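Local coordinates for protein ricin B-related lectin (Polyporus squamosus, PDB 3PHZ) that binds beta-D-galactose through a ricin-type beta-trefoil lectin domain and carries calcium ions in its C-terminal domain, at residues I11-V16 against V117-G122; L234-M239 against N251-R256. All blocks are in the same frame, centred on the assembly; numbering follows the deposited sequence.

Contact 1: I11-V16 against V117-G122; sequences IASAYV and VTLLNG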
ATOM      1  N   ILE A  11      29.469  -7.419  -8.367  1.00 18.60           N
ATOM      2  CA  ILE A  11      30.846  -7.925  -8.268  1.00 19.05           C
ATOM      3  C   ILE A  11      31.462  -7.841  -9.656  1.00 20.05           C
ATOM      4  O   ILE A  11      31.087  -8.590 -10.555  1.00 20.73           O
ATOM      5  CB  ILE A  11      30.886  -9.357  -7.744  1.00 19.62           C
ATOM      6  CG1 ILE A  11      30.048  -9.488  -6.440  1.00 18.17           C
ATOM      7  CG2 ILE A  11      32.343  -9.849  -7.641  1.00 18.87           C
ATOM      8  CD1 ILE A  11      29.989 -10.976  -5.902  1.00 21.18           C
ATOM      9  N   ALA A  12      32.379  -6.886  -9.811  1.00 21.78           N
ATOM     10  CA  ALA A  12      32.910  -6.550 -11.128  1.00 21.70           C
ATOM     11  C   ALA A  12      34.375  -7.018 -11.207  1.00 22.36           C
ATOM     12  O   ALA A  12      35.129  -6.981 -10.225  1.00 22.14           O
ATOM     13  CB  ALA A  12      32.852  -5.024 -11.386  1.00 22.81           C
ATOM     14  N   SER A  13      34.765  -7.475 -12.396  1.00 22.98           N
ATOM     15  CA  SER A  13      36.167  -7.900 -12.592  1.00 22.68           C
ATOM     16  C   SER A  13      37.086  -6.685 -12.575  1.00 23.75           C
ATOM     17  O   SER A  13      36.740  -5.657 -13.143  1.00 25.33           O
ATOM     18  CB  SER A  13      36.295  -8.615 -13.959  1.00 22.78           C
ATOM     19  OG  SER A  13      37.681  -8.930 -14.154  1.00 23.30           O
ATOM     20  N   ALA A  14      38.234  -6.786 -11.895  1.00 24.06           N
ATOM     21  CA  ALA A  14      39.264  -5.716 -11.981  1.00 25.16           C
ATOM     22  C   ALA A  14      40.197  -5.968 -13.161  1.00 26.33           C
ATOM     23  O   ALA A  14      41.016  -5.095 -13.519  1.00 28.23           O
ATOM     24  CB  ALA A  14      40.020  -5.623 -10.683  1.00 26.69           C
ATOM     25  N   TYR A  15      39.994  -7.081 -13.866  1.00 26.43           N
ATOM     26  CA  TYR A  15      40.892  -7.542 -14.944  1.00 26.84           C
ATOM     27  C   TYR A  15      40.492  -7.014 -16.331  1.00 28.97           C
ATOM     28  O   TYR A  15      41.338  -6.671 -17.187  1.00 28.22           O
ATOM     29  CB  TYR A  15      40.931  -9.103 -14.920  1.00 26.46           C
ATOM     30  CG  TYR A  15      41.819  -9.672 -16.016  1.00 25.56           C
ATOM     31  CD1 TYR A  15      43.203  -9.624 -15.897  1.00 26.57           C
ATOM     32  CD2 TYR A  15      41.264 -10.249 -17.146  1.00 29.95           C
ATOM     33  CE1 TYR A  15      44.017 -10.137 -16.865  1.00 27.69           C
ATOM     34  CE2 TYR A  15      42.080 -10.748 -18.173  1.00 31.42           C
ATOM     35  CZ  TYR A  15      43.446 -10.696 -18.002  1.00 31.61           C
ATOM     36  OH  TYR A  15      44.279 -11.187 -18.995  1.00 37.32           O
ATOM     37  N   VAL A  16      39.189  -6.905 -16.535  1.00 29.15           N
ATOM     38  CA  VAL A  16      38.659  -6.419 -17.777  1.00 31.07           C
ATOM     39  C   VAL A  16      37.550  -5.421 -17.456  1.00 30.85           C
ATOM     40  O   VAL A  16      36.793  -5.636 -16.510  1.00 28.97           O
ATOM     41  CB  VAL A  16      38.168  -7.528 -18.679  1.00 31.24           C
ATOM     42  CG1 VAL A  16      37.211  -8.430 -17.965  1.00 34.60           C
ATOM     43  CG2 VAL A  16      37.513  -6.959 -19.893  1.00 36.39           C
ATOM     44  N   VAL A 117      38.096 -17.282  -6.873  1.00 22.25           N
ATOM     45  CA  VAL A 117      37.189 -16.986  -7.984  1.00 21.62           C
ATOM     46  C   VAL A 117      37.999 -16.226  -9.012  1.00 20.54           C
ATOM     47  O   VAL A 117      38.628 -15.240  -8.697  1.00 21.87           O
ATOM     48  CB  VAL A 117      35.972 -16.140  -7.532  1.00 21.51           C
ATOM     49  CG1 VAL A 117      35.056 -15.755  -8.778  1.00 21.48           C
ATOM     50  CG2 VAL A 117      35.127 -16.955  -6.514  1.00 22.82           C
ATOM     51  N   THR A 118      38.007 -16.770 -10.225  1.00 20.94           N
ATOM     52  CA  THR A 118      38.969 -16.382 -11.288  1.00 19.86           C
ATOM     53  C   THR A 118      38.240 -16.150 -12.585  1.00 20.18           C
ATOM     54  O   THR A 118      37.437 -16.991 -13.018  1.00 21.18           O
ATOM     55  CB  THR A 118      40.061 -17.503 -11.472  1.00 18.92           C
ATOM     56  OG1 THR A 118      40.713 -17.723 -10.195  1.00 20.88           O
ATOM     57  CG2 THR A 118      41.111 -17.082 -12.500  1.00 20.27           C
ATOM     58  N   LEU A 119      38.546 -15.033 -13.255  1.00 20.32           N
ATOM     59  CA  LEU A 119      38.017 -14.856 -14.623  1.00 22.73           C
ATOM     60  C   LEU A 119      39.038 -15.521 -15.572  1.00 23.54           C
ATOM     61  O   LEU A 119      40.172 -15.040 -15.723  1.00 24.54           O
ATOM     62  CB  LEU A 119      37.884 -13.373 -14.993  1.00 22.31           C
ATOM     63  CG  LEU A 119      37.424 -13.063 -16.441  1.00 25.73           C
ATOM     64  CD1 LEU A 119      36.172 -13.822 -16.703  1.00 24.72           C
ATOM     65  CD2 LEU A 119      37.221 -11.566 -16.541  1.00 27.07           C
ATOM     66  N   LEU A 120      38.628 -16.606 -16.208  1.00 23.20           N
ATOM     67  CA  LEU A 120      39.577 -17.443 -16.970  1.00 24.14           C
ATOM     68  C   LEU A 120      39.385 -17.102 -18.440  1.00 25.94           C
ATOM     69  O   LEU A 120      38.258 -17.153 -18.934  1.00 23.98           O
ATOM     70  CB  LEU A 120      39.296 -18.931 -16.720  1.00 23.27           C
ATOM     71  CG  LEU A 120      40.221 -19.961 -17.425  1.00 25.91           C
ATOM     72  CD1 LEU A 120      41.613 -19.828 -16.795  1.00 29.23           C
ATOM     73  CD2 LEU A 120      39.709 -21.402 -17.288  1.00 26.97           C
ATOM     74  N   ASN A 121      40.492 -16.805 -19.158  1.00 27.50           N
ATOM     75  CA  ASN A 121      40.440 -16.557 -20.603  1.00 29.16           C
ATOM     76  C   ASN A 121      39.565 -15.343 -20.932  1.00 30.78           C
ATOM     77  O   ASN A 121      38.841 -15.340 -21.925  1.00 30.86           O
ATOM     78  CB  ASN A 121      39.998 -17.801 -21.380  1.00 29.02           C
ATOM     79  CG  ASN A 121      40.939 -18.927 -21.201  1.00 28.82           C
ATOM     80  OD1 ASN A 121      40.555 -20.024 -20.811  1.00 31.04           O
ATOM     81  ND2 ASN A 121      42.212 -18.658 -21.408  1.00 28.28           N
ATOM     82  N   GLY A 122      39.602 -14.369 -20.030  1.00 31.64           N
ATOM     83  CA  GLY A 122      38.894 -13.114 -20.205  1.00 33.50           C
ATOM     84  C   GLY A 122      39.748 -12.231 -21.099  1.00 36.43           C
ATOM     85  O   GLY A 122      39.182 -11.584 -21.987  1.00 41.02           O
TER
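With CG trans to the backbone N (chi1 176°), Leu119 leans toward residues 11-16, and chi2 of 53° then turns its CD2 methyl toward Ser13 and Val16, while chi1 of 52° sets Val16 CG1 between its own N and carbonyl carbon, facing that methyl. This is side-chain packing within a beta-trefoil lectin domain, where residues 11-16, the end of strand 7-13 and the turn after it, meet residues 117-122, the end of strand 116-120 and the loop beyond. No hydrogen bond joins the two segments, and the CD2 methyl of Leu119 takes part in three of the four residue pairs. The receiving surface is shaped by an ST turn: Ser13 OG accepts a hydrogen bond from Tyr15 N (3.0 Å) and a weak one from Val16 N. The same oxygen lies 3.6 Å from Leu119 CD2. Further out, Gly122 C sits at the edge of the Tyr15 ring, 4.0 Å from CE2, and Thr140 touches the tyrosine side chain as well. The side chains of Val16 and Leu119 cross at about a right angle, and Val16 CG1 presses on Leu119 CD2 at 3.4 Å, tighter than normal van der Waals contact.

Contact 2: L234-M239 against N251-R256; sequences LLCGLM and NWFVER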
ATOM      1  N   LEU A 234      13.094  -4.003  -0.155  1.00 19.30           N
ATOM      2  CA  LEU A 234      13.368  -2.916  -1.115  1.00 19.40           C
ATOM      3  C   LEU A 234      13.052  -1.612  -0.427  1.00 19.04           C
ATOM      4  O   LEU A 234      11.949  -1.442   0.078  1.00 19.85           O
ATOM      5  CB  LEU A 234      12.476  -3.060  -2.361  1.00 19.64           C
ATOM      6  CG  LEU A 234      13.012  -4.076  -3.378  1.00 24.49           C
ATOM      7  CD1 LEU A 234      13.472  -5.445  -2.848  1.00 28.24           C
ATOM      8  CD2 LEU A 234      11.978  -4.196  -4.512  1.00 22.75           C
ATOM      9  N   LEU A 235      14.020  -0.700  -0.312  1.00 18.92           N
ATOM     10  CA  LEU A 235      13.662   0.574   0.359  1.00 18.81           C
ATOM     11  C   LEU A 235      12.564   1.318  -0.435  1.00 19.00           C
ATOM     12  O   LEU A 235      12.708   1.569  -1.639  1.00 18.64           O
ATOM     13  CB  LEU A 235      14.888   1.492   0.467  1.00 18.47           C
ATOM     14  CG  LEU A 235      14.681   2.845   1.168  1.00 20.32           C
ATOM     15  CD1 LEU A 235      14.196   2.676   2.626  1.00 19.84           C
ATOM     16  CD2 LEU A 235      16.005   3.634   1.148  1.00 21.73           C
ATOM     17  N   CYS A 236      11.509   1.714   0.271  1.00 18.73           N
ATOM     18  CA  CYS A 236      10.445   2.562  -0.335  1.00 18.58           C
ATOM     19  C   CYS A 236       9.727   3.265   0.841  1.00 17.81           C
ATOM     20  O   CYS A 236       8.906   2.623   1.526  1.00 20.46           O
ATOM     21  CB  CYS A 236       9.439   1.714  -1.159  1.00 17.98           C
ATOM     22  SG  CYS A 236       8.187   2.833  -1.911  1.00 21.14           S
ATOM     23  N   GLY A 237      10.012   4.542   1.030  1.00 17.62           N
ATOM     24  CA  GLY A 237       9.431   5.298   2.123  1.00 18.76           C
ATOM     25  C   GLY A 237       8.123   5.921   1.755  1.00 20.19           C
ATOM     26  O   GLY A 237       7.794   6.063   0.588  1.00 18.98           O
ATOM     27  N   LEU A 238       7.401   6.347   2.780  1.00 20.40           N
ATOM     28  CA  LEU A 238       6.258   7.228   2.649  1.00 20.92           C
ATOM     29  C   LEU A 238       6.551   8.460   3.499  1.00 20.89           C
ATOM     30  O   LEU A 238       7.233   8.337   4.517  1.00 20.01           O
ATOM     31  CB  LEU A 238       5.062   6.401   3.204  1.00 23.89           C
ATOM     32  CG  LEU A 238       3.730   6.910   3.583  1.00 32.30           C
ATOM     33  CD1 LEU A 238       3.084   7.701   2.438  1.00 36.67           C
ATOM     34  CD2 LEU A 238       3.056   5.513   3.707  1.00 37.73           C
ATOM     35  N   MET A 239       6.074   9.633   3.084  1.00 19.45           N
ATOM     36  CA  MET A 239       6.142  10.857   3.919  1.00 22.40           C
ATOM     37  C   MET A 239       4.900  11.673   3.671  1.00 22.81           C
ATOM     38  O   MET A 239       4.299  11.608   2.581  1.00 21.48           O
ATOM     39  CB  MET A 239       7.382  11.680   3.656  1.00 24.85           C
ATOM     40  CG  MET A 239       7.520  12.288   2.287  1.00 29.95           C
ATOM     41  SD  MET A 239       8.215  14.039   2.221  1.00 42.95           S
ATOM     42  CE  MET A 239       6.747  14.592   3.088  1.00 24.91           C
ATOM     43  N   ASN A 251       6.403   9.382  -1.936  1.00 19.23           N
ATOM     44  CA  ASN A 251       7.274   8.301  -1.584  1.00 19.64           C
ATOM     45  C   ASN A 251       8.677   8.865  -1.545  1.00 18.88           C
ATOM     46  O   ASN A 251       8.922   9.967  -2.025  1.00 18.46           O
ATOM     47  CB  ASN A 251       7.163   7.136  -2.596  1.00 17.80           C
ATOM     48  CG  ASN A 251       5.778   6.525  -2.587  1.00 20.60           C
ATOM     49  OD1 ASN A 251       4.977   6.791  -3.497  1.00 18.65           O
ATOM     50  ND2 ASN A 251       5.461   5.725  -1.548  1.00 18.35           N
ATOM     51  N   TRP A 252       9.601   8.099  -1.000  1.00 19.24           N
ATOM     52  CA  TRP A 252      10.999   8.547  -0.941  1.00 17.94           C
ATOM     53  C   TRP A 252      11.962   7.379  -1.017  1.00 19.87           C
ATOM     54  O   TRP A 252      11.615   6.243  -0.668  1.00 19.62           O
ATOM     55  CB  TRP A 252      11.321   9.507   0.252  1.00 18.50           C
ATOM     56  CG  TRP A 252      11.075   8.907   1.604  1.00 20.00           C
ATOM     57  CD1 TRP A 252       9.904   8.986   2.333  1.00 17.44           C
ATOM     58  CD2 TRP A 252      11.985   8.095   2.359  1.00 19.85           C
ATOM     59  NE1 TRP A 252      10.038   8.264   3.507  1.00 19.47           N
ATOM     60  CE2 TRP A 252      11.314   7.716   3.545  1.00 20.23           C
ATOM     61  CE3 TRP A 252      13.308   7.624   2.132  1.00 20.17           C
ATOM     62  CZ2 TRP A 252      11.914   6.861   4.521  1.00 18.30           C
ATOM     63  CZ3 TRP A 252      13.933   6.806   3.126  1.00 18.37           C
ATOM     64  CH2 TRP A 252      13.228   6.433   4.300  1.00 17.66           C
ATOM     65  N   PHE A 253      13.166   7.673  -1.525  1.00 20.37           N
ATOM     66  CA  PHE A 253      14.203   6.690  -1.801  1.00 18.36           C
ATOM     67  C   PHE A 253      15.523   7.340  -1.501  1.00 18.70           C
ATOM     68  O   PHE A 253      15.589   8.556  -1.207  1.00 19.73           O
ATOM     69  CB  PHE A 253      14.159   6.367  -3.321  1.00 18.43           C
ATOM     70  CG  PHE A 253      12.865   5.700  -3.734  1.00 18.53           C
ATOM     71  CD1 PHE A 253      12.701   4.303  -3.553  1.00 19.81           C
ATOM     72  CD2 PHE A 253      11.843   6.424  -4.317  1.00 18.57           C
ATOM     73  CE1 PHE A 253      11.488   3.671  -3.927  1.00 19.37           C
ATOM     74  CE2 PHE A 253      10.643   5.837  -4.669  1.00 20.96           C
ATOM     75  CZ  PHE A 253      10.443   4.441  -4.475  1.00 19.45           C
ATOM     76  N   VAL A 254      16.608   6.566  -1.580  1.00 19.60           N
ATOM     77  CA  VAL A 254      17.952   7.228  -1.595  1.00 19.67           C
ATOM     78  C   VAL A 254      18.600   6.911  -2.908  1.00 21.23           C
ATOM     79  O   VAL A 254      18.130   6.007  -3.636  1.00 21.94           O
ATOM     80  CB  VAL A 254      18.870   6.861  -0.392  1.00 19.97           C
ATOM     81  CG1 VAL A 254      18.132   7.205   0.941  1.00 19.09           C
ATOM     82  CG2 VAL A 254      19.192   5.382  -0.368  1.00 19.79           C
ATOM     83  N   GLU A 255      19.679   7.632  -3.230  1.00 21.77           N
ATOM     84  CA  GLU A 255      20.360   7.433  -4.547  1.00 22.19           C
ATOM     85  C   GLU A 255      21.511   6.448  -4.507  1.00 23.11           C
ATOM     86  O   GLU A 255      22.385   6.543  -3.641  1.00 23.17           O
ATOM     87  CB  GLU A 255      20.911   8.775  -5.012  1.00 21.82           C
ATOM     88  CG  GLU A 255      19.869   9.761  -5.386  1.00 25.08           C
ATOM     89  CD  GLU A 255      19.103   9.298  -6.638  1.00 31.11           C
ATOM     90  OE1 GLU A 255      19.737   8.784  -7.585  1.00 33.68           O
ATOM     91  OE2 GLU A 255      17.867   9.439  -6.675  1.00 30.77           O
ATOM     92  N   ARG A 256      21.629   5.595  -5.520  1.00 23.00           N
ATOM     93  CA  ARG A 256      22.772   4.714  -5.547  1.00 25.23           C
ATOM     94  C   ARG A 256      24.088   5.463  -5.627  1.00 23.75           C
ATOM     95  O   ARG A 256      25.094   5.054  -5.074  1.00 25.15           O
ATOM     96  CB  ARG A 256      22.687   3.810  -6.737  1.00 25.71           C
ATOM     97  CG  ARG A 256      21.984   2.537  -6.364  1.00 26.60           C
ATOM     98  CD  ARG A 256      22.078   1.608  -7.491  1.00 25.83           C
ATOM     99  NE  ARG A 256      21.195   0.471  -7.264  1.00 22.41           N
ATOM    100  CZ  ARG A 256      21.126  -0.551  -8.108  1.00 21.93           C
ATOM    101  NH1 ARG A 256      21.962  -0.559  -9.160  1.00 22.35           N
ATOM    102  NH2 ARG A 256      20.305  -1.570  -7.850  1.00 20.69           N
TER
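Gly237 lies under the indole of Trp252, its CA 3.5 Å from the centroid of the five-membered ring in a CH-pi contact over the face. Trp252 reaches this place because CG stands between the backbone N and the carbonyl carbon (chi1 60°), folding the indole across the neighbouring strand. There NE1 gives a weak hydrogen bond to Leu238 O, 3.0 Å away and in the ring plane. The backbone beneath is equally close-knit: Gly237 N donates to Trp252 O (2.9 Å), and Gly237 O accepts from opposite faces of its carbonyl plane, from Trp252 N and Asn251 ND2, each 3.2 Å away. ND2 also bonds Ala212 O. Leu235 adds ordinary apolar packing, CD2 3.9 Å from Val254 CG2, and its O lies at the edge of the Phe253 ring, which Cys236 SG approaches obliquely, 3.8 Å from CZ. By contrast, Glu255, salt-bridged to Arg184, and Arg256, bonded to Tyr10 OH, are partly exposed and touch nothing across the contact. Leu238 is near the calcium sites, its side chain about 6 Å from that of Asp209, a ligand of both ions. The pairing is that of an antiparallel beta hairpin, strands 233-243 and 246-255, in the agglutinin C-terminal family region.

In the fold
Contact 2 is core: all its touching residues are buried, and neighbouring strands of one hairpin are held by backbone bonds, an indole and an amide. Contact 1 is partly buried and more peripheral, bringing together strand ends and loops 101 residues apart in sequence through van der Waals packing, with no hydrogen bond between the segments; the ST turn lies within residues 11-16. Chemistry thus follows place in the fold. They use different strands, though Arg256 reaches Tyr10 on strand 7-13. Their centres are 33 Å apart on opposite sides of the chain's centre, contact 1 in the trefoil and contact 2 in the C-terminal part. Contact 1 lies away from the annotated sites, whereas contact 2 lies near the calcium ligands.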